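Guanine deaminase (Escherichia coli, PDB 6OHB) catalyses the zinc-dependent hydrolytic deamination of guanine to xanthine and ammonia, the step that opens guanine degradation. Local coordinates at residues A[14-19]-A[73-78]; A[169-174]-A[213-218]; A[184-189]-A[223-228]; A[355-360]-A[411-416]. All blocks are in the same frame, centred on the assembly; numbering follows the deposited sequence.

Contact 1: A[14-19]-A[73-78]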
loop_
_atom_site.group_PDB
_atom_site.type_symbol
_atom_site.label_atom_id
_atom_site.label_comp_id
_atom_site.label_asym_id
_atom_site.label_seq_id
_atom_site.Cartn_x
_atom_site.Cartn_y
_atom_site.Cartn_z
ATOM N N SER A 14 16.552 17.195 13.662
ATOM C CA SER A 14 15.765 17.910 12.672
ATOM C C SER A 14 14.291 17.773 13.031
ATOM O O SER A 14 13.845 16.691 13.400
ATOM C CB SER A 14 16.036 17.351 11.279
ATOM O OG SER A 14 17.136 18.007 10.683
ATOM N N PHE A 15 13.541 18.869 12.943
ATOM C CA PHE A 15 12.155 18.908 13.394
ATOM C C PHE A 15 11.279 19.469 12.289
ATOM O O PHE A 15 11.708 20.332 11.515
ATOM C CB PHE A 15 11.971 19.796 14.643
ATOM C CG PHE A 15 12.635 19.273 15.879
ATOM C CD1 PHE A 15 13.990 19.486 16.104
ATOM C CD2 PHE A 15 11.907 18.568 16.815
ATOM C CE1 PHE A 15 14.596 18.996 17.242
ATOM C CE2 PHE A 15 12.507 18.076 17.951
ATOM C CZ PHE A 15 13.848 18.287 18.168
ATOM N N ILE A 16 10.036 18.999 12.238
ATOM C CA ILE A 16 9.048 19.613 11.356
ATOM C C ILE A 16 7.681 19.570 12.026
ATOM O O ILE A 16 7.291 18.543 12.591
ATOM C CB ILE A 16 9.024 18.932 9.971
ATOM C CG1 ILE A 16 7.856 19.443 9.127
ATOM C CG2 ILE A 16 8.982 17.425 10.112
ATOM C CD1 ILE A 16 8.065 19.244 7.640
ATOM N N ASP A 17 6.967 20.696 11.994
ATOM C CA ASP A 17 5.607 20.749 12.522
ATOM C C ASP A 17 4.843 21.869 11.824
ATOM O O ASP A 17 5.415 22.664 11.075
ATOM C CB ASP A 17 5.593 20.914 14.056
ATOM C CG ASP A 17 6.198 22.244 14.535
ATOM O OD1 ASP A 17 6.996 22.878 13.804
ATOM O OD2 ASP A 17 5.876 22.654 15.672
ATOM N N VAL A 18 3.528 21.897 12.036
ATOM C CA VAL A 18 2.670 22.967 11.532
ATOM C C VAL A 18 2.281 23.838 12.719
ATOM O O VAL A 18 1.708 23.340 13.695
ATOM C CB VAL A 18 1.425 22.413 10.824
ATOM C CG1 VAL A 18 0.570 23.552 10.283
ATOM C CG2 VAL A 18 1.819 21.434 9.716
ATOM N N THR A 19 2.576 25.139 12.639
ATOM C CA THR A 19 2.518 25.980 13.833
ATOM C C THR A 19 1.124 26.500 14.160
ATOM O O THR A 19 0.945 27.084 15.232
ATOM C CB THR A 19 3.487 27.160 13.706
ATOM O OG1 THR A 19 3.150 27.958 12.560
ATOM C CG2 THR A 19 4.914 26.644 13.569
ATOM N N LEU A 73 14.393 12.599 11.490
ATOM C CA LEU A 73 13.403 13.663 11.416
ATOM C C LEU A 73 12.382 13.484 12.531
ATOM O O LEU A 73 11.783 12.418 12.661
ATOM C CB LEU A 73 12.726 13.671 10.045
ATOM C CG LEU A 73 12.271 15.028 9.512
ATOM C CD1 LEU A 73 13.439 15.771 8.863
ATOM C CD2 LEU A 73 11.140 14.820 8.516
ATOM N N ILE A 74 12.151 14.533 13.312
ATOM C CA ILE A 74 11.296 14.470 14.489
ATOM C C ILE A 74 10.001 15.200 14.167
ATOM O O ILE A 74 10.014 16.378 13.772
ATOM C CB ILE A 74 11.985 15.068 15.725
ATOM C CG1 ILE A 74 13.346 14.407 15.934
ATOM C CG2 ILE A 74 11.110 14.907 16.959
ATOM C CD1 ILE A 74 14.094 14.930 17.163
ATOM N N VAL A 75 8.890 14.490 14.336
ATOM C CA VAL A 75 7.562 14.995 13.997
ATOM C C VAL A 75 6.664 14.823 15.212
ATOM O O VAL A 75 6.951 14.010 16.104
ATOM C CB VAL A 75 6.976 14.259 12.768
ATOM C CG1 VAL A 75 7.912 14.387 11.593
ATOM C CG2 VAL A 75 6.735 12.788 13.091
ATOM N N PRO A 76 5.579 15.588 15.296
ATOM C CA PRO A 76 4.607 15.341 16.364
ATOM C C PRO A 76 3.963 13.975 16.181
ATOM O O PRO A 76 3.869 13.457 15.068
ATOM C CB PRO A 76 3.587 16.473 16.192
ATOM C CG PRO A 76 4.281 17.504 15.363
ATOM C CD PRO A 76 5.211 16.752 14.472
ATOM N N GLY A 77 3.532 13.388 17.296
ATOM C CA GLY A 77 2.917 12.071 17.241
ATOM C C GLY A 77 1.703 12.061 16.328
ATOM O O GLY A 77 0.947 13.033 16.252
ATOM N N PHE A 78 1.541 10.963 15.594
ATOM C CA PHE A 78 0.410 10.847 14.684
ATOM C C PHE A 78 -0.899 10.642 15.442
ATOM O O PHE A 78 -0.939 10.037 16.524
ATOM C CB PHE A 78 0.633 9.704 13.691
ATOM C CG PHE A 78 1.870 9.872 12.858
ATOM C CD1 PHE A 78 2.145 11.083 12.242
ATOM C CD2 PHE A 78 2.769 8.829 12.707
ATOM C CE1 PHE A 78 3.286 11.251 11.483
ATOM C CE2 PHE A 78 3.915 8.990 11.947
ATOM C CZ PHE A 78 4.172 10.205 11.334
#
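S14 accepts a hydrogen bond through its backbone O from I74 N at 2.7 Å, the first of two that pair strand 14-18 in parallel with strand 73-76. Next comes F15, which forms a parallel bridge with I74. Its ring and the isoleucine side chain lie side by side and point the same way, with I74 CG1 over one ring face near the rim and I74 CD1 3.5 Å from F15 CZ. F50 and F380 meet the same phenyl group edge-to-face. I16 N then returns a bond to I74 O at 3.0 Å, so both polar backbone atoms of I74 are used by the residues flanking F15. On the other side of the sheet I16 CG2, set between its own N and carbonyl carbon, reaches V75 CG1 at 3.5 Å and L73 CD2 at 3.7 Å. The pairing stops at I16 O, which meets P76 CD at 3.3 Å. D17 lays its CB on the proline ring at P76 CG, while its carboxylate turns off to a salt bridge with R33. Strand 73-84 runs on to the zinc ligands H82 and H84 in the amidohydrolase barrel, so a short backbone pairing wrapped in hydrocarbon ties the N-terminal region to the start of a metal-bearing strand, and P76, with no N-H to offer, cannot supply the next bond of the pattern to I16 O.

Contact 2: A[169-174]-A[213-218]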
loop_
_atom_site.group_PDB
_atom_site.type_symbol
_atom_site.label_atom_id
_atom_site.label_comp_id
_atom_site.label_asym_id
_atom_site.label_seq_id
_atom_site.Cartn_x
_atom_site.Cartn_y
_atom_site.Cartn_z
ATOM N N MET A 169 -22.124 0.724 21.861
ATOM C CA MET A 169 -23.544 0.606 22.164
ATOM C C MET A 169 -24.245 -0.013 20.960
ATOM O O MET A 169 -24.261 0.583 19.877
ATOM C CB MET A 169 -24.132 1.978 22.501
ATOM C CG MET A 169 -23.414 2.696 23.640
ATOM S SD MET A 169 -24.001 4.381 23.932
ATOM C CE MET A 169 -25.758 4.185 23.675
ATOM N N MET A 170 -24.824 -1.199 21.151
ATOM C CA MET A 170 -25.550 -1.883 20.079
ATOM C C MET A 170 -26.515 -2.890 20.694
ATOM O O MET A 170 -26.080 -3.832 21.365
ATOM C CB MET A 170 -24.581 -2.568 19.111
ATOM C CG MET A 170 -23.455 -3.340 19.783
ATOM S SD MET A 170 -22.363 -4.167 18.607
ATOM C CE MET A 170 -23.555 -4.800 17.438
ATOM N N ASP A 171 -27.819 -2.706 20.459
ATOM C CA ASP A 171 -28.830 -3.557 21.083
ATOM C C ASP A 171 -29.717 -4.304 20.089
ATOM O O ASP A 171 -30.662 -4.977 20.518
ATOM C CB ASP A 171 -29.701 -2.738 22.048
ATOM C CG ASP A 171 -30.575 -1.715 21.342
ATOM O OD1 ASP A 171 -30.302 -1.389 20.167
ATOM O OD2 ASP A 171 -31.538 -1.228 21.974
ATOM N N ARG A 172 -29.451 -4.215 18.786
ATOM C CA ARG A 172 -30.281 -4.919 17.817
ATOM C C ARG A 172 -29.479 -5.218 16.556
ATOM O O ARG A 172 -28.401 -4.660 16.334
ATOM C CB ARG A 172 -31.542 -4.113 17.474
ATOM C CG ARG A 172 -31.298 -2.923 16.569
ATOM C CD ARG A 172 -32.586 -2.162 16.313
ATOM N NE ARG A 172 -32.368 -0.980 15.486
ATOM C CZ ARG A 172 -33.325 -0.123 15.137
ATOM N NH1 ARG A 172 -34.573 -0.315 15.543
ATOM N NH2 ARG A 172 -33.033 0.926 14.382
ATOM N N ASN A 173 -30.020 -6.135 15.744
ATOM C CA ASN A 173 -29.499 -6.449 14.409
ATOM C C ASN A 173 -28.064 -6.969 14.460
ATOM O O ASN A 173 -27.218 -6.599 13.643
ATOM C CB ASN A 173 -29.604 -5.241 13.476
ATOM C CG ASN A 173 -31.029 -4.950 13.063
ATOM O OD1 ASN A 173 -31.833 -5.868 12.892
ATOM N ND2 ASN A 173 -31.354 -3.674 12.904
ATOM N N ALA A 174 -27.795 -7.859 15.407
ATOM C CA ALA A 174 -26.488 -8.487 15.529
ATOM C C ALA A 174 -26.640 -9.717 16.407
ATOM O O ALA A 174 -27.613 -9.821 17.162
ATOM C CB ALA A 174 -25.456 -7.516 16.127
ATOM N N THR A 213 -27.730 -0.758 14.279
ATOM C CA THR A 213 -27.645 -1.662 15.416
ATOM C C THR A 213 -28.044 -0.995 16.726
ATOM O O THR A 213 -27.768 -1.539 17.798
ATOM C CB THR A 213 -26.236 -2.249 15.540
ATOM O OG1 THR A 213 -25.257 -1.209 15.395
ATOM C CG2 THR A 213 -26.001 -3.331 14.492
ATOM N N SER A 214 -28.718 0.148 16.669
ATOM C CA SER A 214 -29.199 0.793 17.881
ATOM C C SER A 214 -30.676 1.119 17.742
ATOM O O SER A 214 -31.082 1.799 16.793
ATOM C CB SER A 214 -28.393 2.067 18.170
ATOM O OG SER A 214 -27.079 1.740 18.597
ATOM N N SER A 215 -31.465 0.655 18.705
ATOM C CA SER A 215 -32.883 0.959 18.762
ATOM C C SER A 215 -33.091 2.445 19.054
ATOM O O SER A 215 -32.168 3.137 19.495
ATOM C CB SER A 215 -33.550 0.112 19.840
ATOM O OG SER A 215 -33.076 0.480 21.123
ATOM N N PRO A 216 -34.295 2.968 18.807
ATOM C CA PRO A 216 -34.586 4.340 19.261
ATOM C C PRO A 216 -34.369 4.538 20.754
ATOM O O PRO A 216 -33.935 5.621 21.171
ATOM C CB PRO A 216 -36.056 4.534 18.862
ATOM C CG PRO A 216 -36.235 3.624 17.678
ATOM C CD PRO A 216 -35.362 2.424 17.948
ATOM N N GLU A 217 -34.629 3.510 21.567
ATOM C CA GLU A 217 -34.376 3.608 23.004
ATOM C C GLU A 217 -32.893 3.803 23.293
ATOM O O GLU A 217 -32.513 4.653 24.110
ATOM C CB GLU A 217 -34.896 2.354 23.711
ATOM C CG GLU A 217 -36.392 2.358 23.954
ATOM C CD GLU A 217 -37.191 2.314 22.665
ATOM O OE1 GLU A 217 -37.116 1.291 21.948
ATOM O OE2 GLU A 217 -37.876 3.314 22.360
ATOM N N GLN A 218 -32.037 3.031 22.622
ATOM C CA GLN A 218 -30.602 3.173 22.839
ATOM C C GLN A 218 -30.084 4.509 22.316
ATOM O O GLN A 218 -29.194 5.113 22.925
ATOM C CB GLN A 218 -29.855 2.014 22.187
ATOM C CG GLN A 218 -28.392 1.957 22.568
ATOM C CD GLN A 218 -27.734 0.672 22.131
ATOM O OE1 GLN A 218 -27.485 0.466 20.941
ATOM N NE2 GLN A 218 -27.439 -0.200 23.090
#
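The N-cap of helix 216-228 is where D171 docks on S215, joining the loop after strand 164-169 to the start of that helix. S215 N donates to D171 OD1 at 2.8 Å and 158°, on the syn lone pair, while S215 OG donates to D171 OD2 across a gap so short, 2.5 Å, that its exact length is doubtful. That hydroxyl also accepts from Q218 N, the capping bond proper. The aspartate reaches both groups because its CG stands between its own N and carbonyl carbon (chi1 68°). The segments lie at and after the C-terminal ends of barrel strands 164-169 and 203-208; along the chain T213 comes between R209 and F210, which probably bind substrate as in related enzymes, and the cap. T213 O takes D171 N at 2.9 Å and, weakly, R172 N. R172 is extended from CG to NE, and its guanidinium spreads one face over S214 O and S215 N; the carbonyl bonds to the hydroxyl of Y252, and R172 NE to P212 O. The amide of Q218 is held at both ends: S214 OG donates to Q218 OE1 at 2.7 Å, in the carbonyl plane on a lone pair, and Q218 NE2 goes to D180, whose other carboxylate oxygen holds M170 N. M169 crosses this side chain with its CE 3.6 Å from Q218 CG, and M170 runs alongside T213, its own side chain close to that of R209.

Contact 3: A[184-189]-A[223-228]; sequences SSYHQS and QRLKEE
With CG anti to the backbone N (chi1 169°), the ring of Y186 leaves helix 184-189 straight for helix 223-228, and R224, also turned anti and extended from CG to NE, comes across it at about a right angle. The guanidinium settles flat over one ring face as a cation-pi stack, R224 CZ 3.9 Å from the centre of the Y186 ring with the planes 28° apart. The phenol oxygen Y186 OH meets both carboxylate oxygens of E228, OE1 at 2.7 Å and OE2 at 2.8 Å; ring and carboxylate planes are nearly perpendicular, at 85°. R224 NE closes the triangle by a 3.1 Å salt bridge to E228 OE2, so the acid that meets the hydroxyl also fixes the arginine on the ring. It probably tempers the arginine's charge as well. Beneath this polar rim, L225 CG lies 3.4 Å from Y186 CD1, and L225 CD1 is 3.6 Å from S189 CB. The axes of these two segments come within 10.4 Å. L225 also packs on K190 and I193 further along helix 182-196, while S189 rests on K167 of barrel strand 164-169, so the helix pair sits on the outside of the barrel.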
loop_
_atom_site.group_PDB
_atom_site.type_symbol
_atom_site.label_atom_id
_atom_site.label_comp_id
_atom_site.label_asym_id
_atom_site.label_seq_id
_atom_site.Cartn_x
_atom_site.Cartn_y
_atom_site.Cartn_z
ATOM N N SER A 184 -28.915 -1.166 30.087
ATOM C CA SER A 184 -27.576 -1.656 30.396
ATOM C C SER A 184 -26.514 -0.832 29.682
ATOM O O SER A 184 -25.458 -0.544 30.252
ATOM C CB SER A 184 -27.446 -3.136 30.037
ATOM O OG SER A 184 -27.009 -3.298 28.700
ATOM N N SER A 185 -26.772 -0.451 28.430
ATOM C CA SER A 185 -25.800 0.339 27.678
ATOM C C SER A 185 -25.588 1.707 28.326
ATOM O O SER A 185 -24.443 2.153 28.500
ATOM C CB SER A 185 -26.263 0.507 26.233
ATOM O OG SER A 185 -25.842 1.749 25.708
ATOM N N TYR A 186 -26.684 2.382 28.722
ATOM C CA TYR A 186 -26.542 3.663 29.415
ATOM C C TYR A 186 -25.708 3.503 30.679
ATOM O O TYR A 186 -24.779 4.280 30.927
ATOM C CB TYR A 186 -27.910 4.252 29.748
ATOM C CG TYR A 186 -27.848 5.441 30.700
ATOM C CD1 TYR A 186 -27.569 6.718 30.232
ATOM C CD2 TYR A 186 -28.067 5.284 32.067
ATOM C CE1 TYR A 186 -27.503 7.808 31.094
ATOM C CE2 TYR A 186 -28.006 6.366 32.940
ATOM C CZ TYR A 186 -27.725 7.627 32.447
ATOM O OH TYR A 186 -27.663 8.702 33.307
ATOM N N HIS A 187 -26.023 2.493 31.493
ATOM C CA HIS A 187 -25.367 2.388 32.794
ATOM C C HIS A 187 -23.902 1.983 32.651
ATOM O O HIS A 187 -23.038 2.499 33.372
ATOM C CB HIS A 187 -26.141 1.420 33.684
ATOM C CG HIS A 187 -27.474 1.949 34.115
ATOM N ND1 HIS A 187 -27.606 3.052 34.934
ATOM C CD2 HIS A 187 -28.733 1.548 33.822
ATOM C CE1 HIS A 187 -28.889 3.298 35.135
ATOM N NE2 HIS A 187 -29.594 2.399 34.470
ATOM N N GLN A 188 -23.597 1.071 31.723
ATOM C CA GLN A 188 -22.207 0.680 31.503
ATOM C C GLN A 188 -21.383 1.847 30.968
ATOM O O GLN A 188 -20.252 2.074 31.423
ATOM C CB GLN A 188 -22.145 -0.516 30.556
ATOM C CG GLN A 188 -22.741 -1.786 31.152
ATOM C CD GLN A 188 -22.889 -2.915 30.146
ATOM O OE1 GLN A 188 -22.735 -2.721 28.936
ATOM N NE2 GLN A 188 -23.197 -4.104 30.645
ATOM N N SER A 189 -21.937 2.619 30.025
ATOM C CA SER A 189 -21.198 3.770 29.518
ATOM C C SER A 189 -21.012 4.829 30.603
ATOM O O SER A 189 -19.955 5.469 30.677
ATOM C CB SER A 189 -21.909 4.361 28.299
ATOM O OG SER A 189 -21.994 3.418 27.242
ATOM N N GLN A 223 -28.082 9.978 23.639
ATOM C CA GLN A 223 -28.377 11.403 23.761
ATOM C C GLN A 223 -28.329 11.849 25.216
ATOM O O GLN A 223 -27.768 12.905 25.541
ATOM C CB GLN A 223 -29.751 11.692 23.157
ATOM C CG GLN A 223 -30.275 13.097 23.404
ATOM C CD GLN A 223 -31.549 13.382 22.630
ATOM O OE1 GLN A 223 -32.371 12.490 22.416
ATOM N NE2 GLN A 223 -31.714 14.626 22.196
ATOM N N ARG A 224 -28.912 11.045 26.107
ATOM C CA ARG A 224 -28.905 11.361 27.531
ATOM C C ARG A 224 -27.483 11.429 28.073
ATOM O O ARG A 224 -27.132 12.356 28.814
ATOM C CB ARG A 224 -29.729 10.318 28.282
ATOM C CG ARG A 224 -29.706 10.434 29.789
ATOM C CD ARG A 224 -30.821 9.586 30.376
ATOM N NE ARG A 224 -30.668 9.377 31.811
ATOM C CZ ARG A 224 -31.169 8.333 32.464
ATOM N NH1 ARG A 224 -31.858 7.407 31.805
ATOM N NH2 ARG A 224 -30.984 8.217 33.773
ATOM N N LEU A 225 -26.652 10.444 27.717
ATOM C CA LEU A 225 -25.262 10.444 28.165
ATOM C C LEU A 225 -24.531 11.690 27.685
ATOM O O LEU A 225 -23.759 12.294 28.440
ATOM C CB LEU A 225 -24.547 9.185 27.677
ATOM C CG LEU A 225 -24.881 7.905 28.444
ATOM C CD1 LEU A 225 -24.552 6.684 27.609
ATOM C CD2 LEU A 225 -24.152 7.869 29.779
ATOM N N LYS A 226 -24.770 12.097 26.436
ATOM C CA LYS A 226 -24.108 13.294 25.927
ATOM C C LYS A 226 -24.588 14.549 26.649
ATOM O O LYS A 226 -23.802 15.479 26.866
ATOM C CB LYS A 226 -24.334 13.431 24.421
ATOM C CG LYS A 226 -23.493 14.518 23.756
ATOM C CD LYS A 226 -22.024 14.385 24.141
ATOM C CE LYS A 226 -21.196 15.560 23.650
ATOM N NZ LYS A 226 -22.036 16.682 23.167
ATOM N N GLU A 227 -25.867 14.592 27.034
ATOM C CA GLU A 227 -26.379 15.748 27.765
ATOM C C GLU A 227 -25.859 15.794 29.199
ATOM O O GLU A 227 -25.684 16.883 29.758
ATOM C CB GLU A 227 -27.906 15.743 27.753
ATOM C CG GLU A 227 -28.508 16.324 26.487
ATOM C CD GLU A 227 -29.923 15.846 26.243
ATOM O OE1 GLU A 227 -30.561 15.370 27.204
ATOM O OE2 GLU A 227 -30.397 15.952 25.090
ATOM N N GLU A 228 -25.627 14.633 29.816
ATOM C CA GLU A 228 -25.113 14.608 31.184
ATOM C C GLU A 228 -23.612 14.866 31.248
ATOM O O GLU A 228 -23.112 15.341 32.275
ATOM C CB GLU A 228 -25.429 13.264 31.840
ATOM C CG GLU A 228 -26.880 13.092 32.239
ATOM C CD GLU A 228 -27.182 11.687 32.715
ATOM O OE1 GLU A 228 -26.239 10.986 33.144
ATOM O OE2 GLU A 228 -28.362 11.286 32.666
#

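Contact 4: A[355-360]-A[411-416]; sequences SAYEAF and DKLFVM
Helices 356-360 and 411-416 cross at 55° with axes 9.3 Å apart at closest approach, and A356 and F414 bring their CA atoms to 5.6 Å. This is apolar helix-helix packing within the amidohydrolase fold, away from the zinc site, with no hydrogen bond between the two segments. The small methyl A356 CB points into helix 411-416 and rests against L413 CB at 3.7 Å, with F414 N at 4.2 Å. The F414 ring itself meets Y344 of its own chain edge-to-face. Another side of the second helix meets the second subunit: D411 packs on A93, F414 on G92 and V415 on V91 of that subunit. L413 makes most of the contact from its helix: CG lies anti to the carbonyl carbon (chi1 -74°), and its two methyls approach the aromatic residues differently. L413 CD1 is 4.2 Å from F360 CB, whereas L413 CD2 approaches the F360 ring obliquely. Y357 starts off away from the second helix, yet its ring end swings back to touch it, and L32 and V410 pack on it too. The side chains of Y357 and L413 cross at about a right angle, which brings L413 CD1 in at the edge of the tyrosine, in the plane of the ring, 3.8 Å from Y357 CD1.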
loop_
_atom_site.group_PDB
_atom_site.type_symbol
_atom_site.label_atom_id
_atom_site.label_comp_id
_atom_site.label_asym_id
_atom_site.label_seq_id
_atom_site.Cartn_x
_atom_site.Cartn_y
_atom_site.Cartn_z
ATOM N N SER A 355 -1.388 17.254 -1.392
ATOM C CA SER A 355 -0.047 17.769 -1.172
ATOM C C SER A 355 0.643 17.074 -0.002
ATOM O O SER A 355 0.000 16.588 0.935
ATOM C CB SER A 355 -0.122 19.278 -0.911
ATOM O OG SER A 355 0.900 19.717 -0.033
ATOM N N ALA A 356 1.981 17.065 -0.048
ATOM C CA ALA A 356 2.748 16.517 1.066
ATOM C C ALA A 356 2.488 17.315 2.335
ATOM O O ALA A 356 2.364 16.746 3.427
ATOM C CB ALA A 356 4.238 16.513 0.725
ATOM N N TYR A 357 2.389 18.638 2.202
ATOM C CA TYR A 357 2.043 19.479 3.342
ATOM C C TYR A 357 0.659 19.137 3.879
ATOM O O TYR A 357 0.466 19.040 5.096
ATOM C CB TYR A 357 2.133 20.952 2.945
ATOM C CG TYR A 357 3.555 21.417 2.713
ATOM C CD1 TYR A 357 4.632 20.626 3.096
ATOM C CD2 TYR A 357 3.821 22.633 2.103
ATOM C CE1 TYR A 357 5.932 21.037 2.884
ATOM C CE2 TYR A 357 5.123 23.052 1.886
ATOM C CZ TYR A 357 6.173 22.252 2.284
ATOM O OH TYR A 357 7.472 22.658 2.069
ATOM N N GLU A 358 -0.317 18.944 2.988
ATOM C CA GLU A 358 -1.669 18.609 3.436
ATOM C C GLU A 358 -1.707 17.254 4.135
ATOM O O GLU A 358 -2.386 17.096 5.157
ATOM C CB GLU A 358 -2.639 18.628 2.255
ATOM C CG GLU A 358 -4.103 18.558 2.663
ATOM C CD GLU A 358 -5.042 18.549 1.470
ATOM O OE1 GLU A 358 -4.575 18.780 0.333
ATOM O OE2 GLU A 358 -6.252 18.322 1.671
ATOM N N ALA A 359 -0.998 16.262 3.591
ATOM C CA ALA A 359 -0.962 14.942 4.212
ATOM C C ALA A 359 -0.322 15.002 5.592
ATOM O O ALA A 359 -0.856 14.457 6.569
ATOM C CB ALA A 359 -0.209 13.964 3.305
ATOM N N PHE A 360 0.829 15.673 5.693
ATOM C CA PHE A 360 1.480 15.822 6.990
ATOM C C PHE A 360 0.575 16.560 7.972
ATOM O O PHE A 360 0.486 16.191 9.149
ATOM C CB PHE A 360 2.816 16.548 6.814
ATOM C CG PHE A 360 3.553 16.799 8.101
ATOM C CD1 PHE A 360 4.302 15.796 8.692
ATOM C CD2 PHE A 360 3.515 18.047 8.707
ATOM C CE1 PHE A 360 4.990 16.025 9.877
ATOM C CE2 PHE A 360 4.199 18.283 9.891
ATOM C CZ PHE A 360 4.938 17.268 10.476
ATOM N N ASP A 411 9.166 16.957 -1.517
ATOM C CA ASP A 411 9.637 15.706 -2.093
ATOM C C ASP A 411 10.031 14.712 -1.006
ATOM O O ASP A 411 9.728 13.518 -1.109
ATOM C CB ASP A 411 10.809 15.975 -3.037
ATOM C CG ASP A 411 10.360 16.345 -4.442
ATOM O OD1 ASP A 411 9.139 16.363 -4.695
ATOM O OD2 ASP A 411 11.234 16.609 -5.297
ATOM N N LYS A 412 10.712 15.186 0.042
ATOM C CA LYS A 412 11.116 14.292 1.126
ATOM C C LYS A 412 9.905 13.765 1.895
ATOM O O LYS A 412 9.837 12.571 2.224
ATOM C CB LYS A 412 12.107 15.010 2.043
ATOM C CG LYS A 412 13.388 15.438 1.315
ATOM C CD LYS A 412 14.340 16.219 2.211
ATOM C CE LYS A 412 15.586 16.679 1.448
ATOM N NZ LYS A 412 16.500 15.561 1.054
ATOM N N LEU A 413 8.927 14.636 2.169
ATOM C CA LEU A 413 7.694 14.179 2.807
ATOM C C LEU A 413 6.963 13.170 1.927
ATOM O O LEU A 413 6.397 12.190 2.427
ATOM C CB LEU A 413 6.787 15.369 3.115
ATOM C CG LEU A 413 7.174 16.290 4.275
ATOM C CD1 LEU A 413 6.168 17.423 4.401
ATOM C CD2 LEU A 413 7.258 15.502 5.575
ATOM N N PHE A 414 6.970 13.390 0.610
ATOM C CA PHE A 414 6.315 12.466 -0.306
ATOM C C PHE A 414 7.013 11.111 -0.311
ATOM O O PHE A 414 6.351 10.066 -0.357
ATOM C CB PHE A 414 6.281 13.076 -1.710
ATOM C CG PHE A 414 5.409 12.329 -2.674
ATOM C CD1 PHE A 414 4.031 12.463 -2.624
ATOM C CD2 PHE A 414 5.967 11.497 -3.635
ATOM C CE1 PHE A 414 3.217 11.777 -3.511
ATOM C CE2 PHE A 414 5.162 10.805 -4.527
ATOM C CZ PHE A 414 3.783 10.946 -4.467
ATOM N N VAL A 415 8.349 11.111 -0.282
ATOM C CA VAL A 415 9.100 9.860 -0.205
ATOM C C VAL A 415 8.705 9.097 1.049
ATOM O O VAL A 415 8.411 7.893 1.012
ATOM C CB VAL A 415 10.614 10.143 -0.227
ATOM C CG1 VAL A 415 11.407 8.911 0.214
ATOM C CG2 VAL A 415 11.057 10.620 -1.594
ATOM N N MET A 416 8.669 9.804 2.179
ATOM C CA MET A 416 8.262 9.183 3.435
ATOM C C MET A 416 6.842 8.625 3.343
ATOM O O MET A 416 6.554 7.541 3.867
ATOM C CB MET A 416 8.370 10.210 4.550
ATOM C CG MET A 416 8.421 9.655 5.944
ATOM S SD MET A 416 9.055 10.956 7.010
ATOM C CE MET A 416 7.675 12.099 6.957
#

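Overall arrangement
The four contacts fall into two neighbourhoods on opposite sides of the chain's centre, the centres of contacts across the two neighbourhoods 38 to 41 Å apart. Contacts 1 and 4 adjoin: F360 of the helix pair packs beneath the strand pair, its CZ 3.4 Å from I16 O and its CE1 3.8 Å from V75 CG1. Contacts 2 and 3 share helix 216-228, the first using its capped start and the second its later turns, and M169 and Q218 of contact 2 touch S185 of contact 3. Contacts 1 and 4 are buried and largely hydrocarbon, differing in that only contact 1 has backbone bonds between its segments. Contact 2 is partly buried and rich in polar bonds; contact 3 is mostly buried, Y186 and L225 inside, with R224 exposed at its rim.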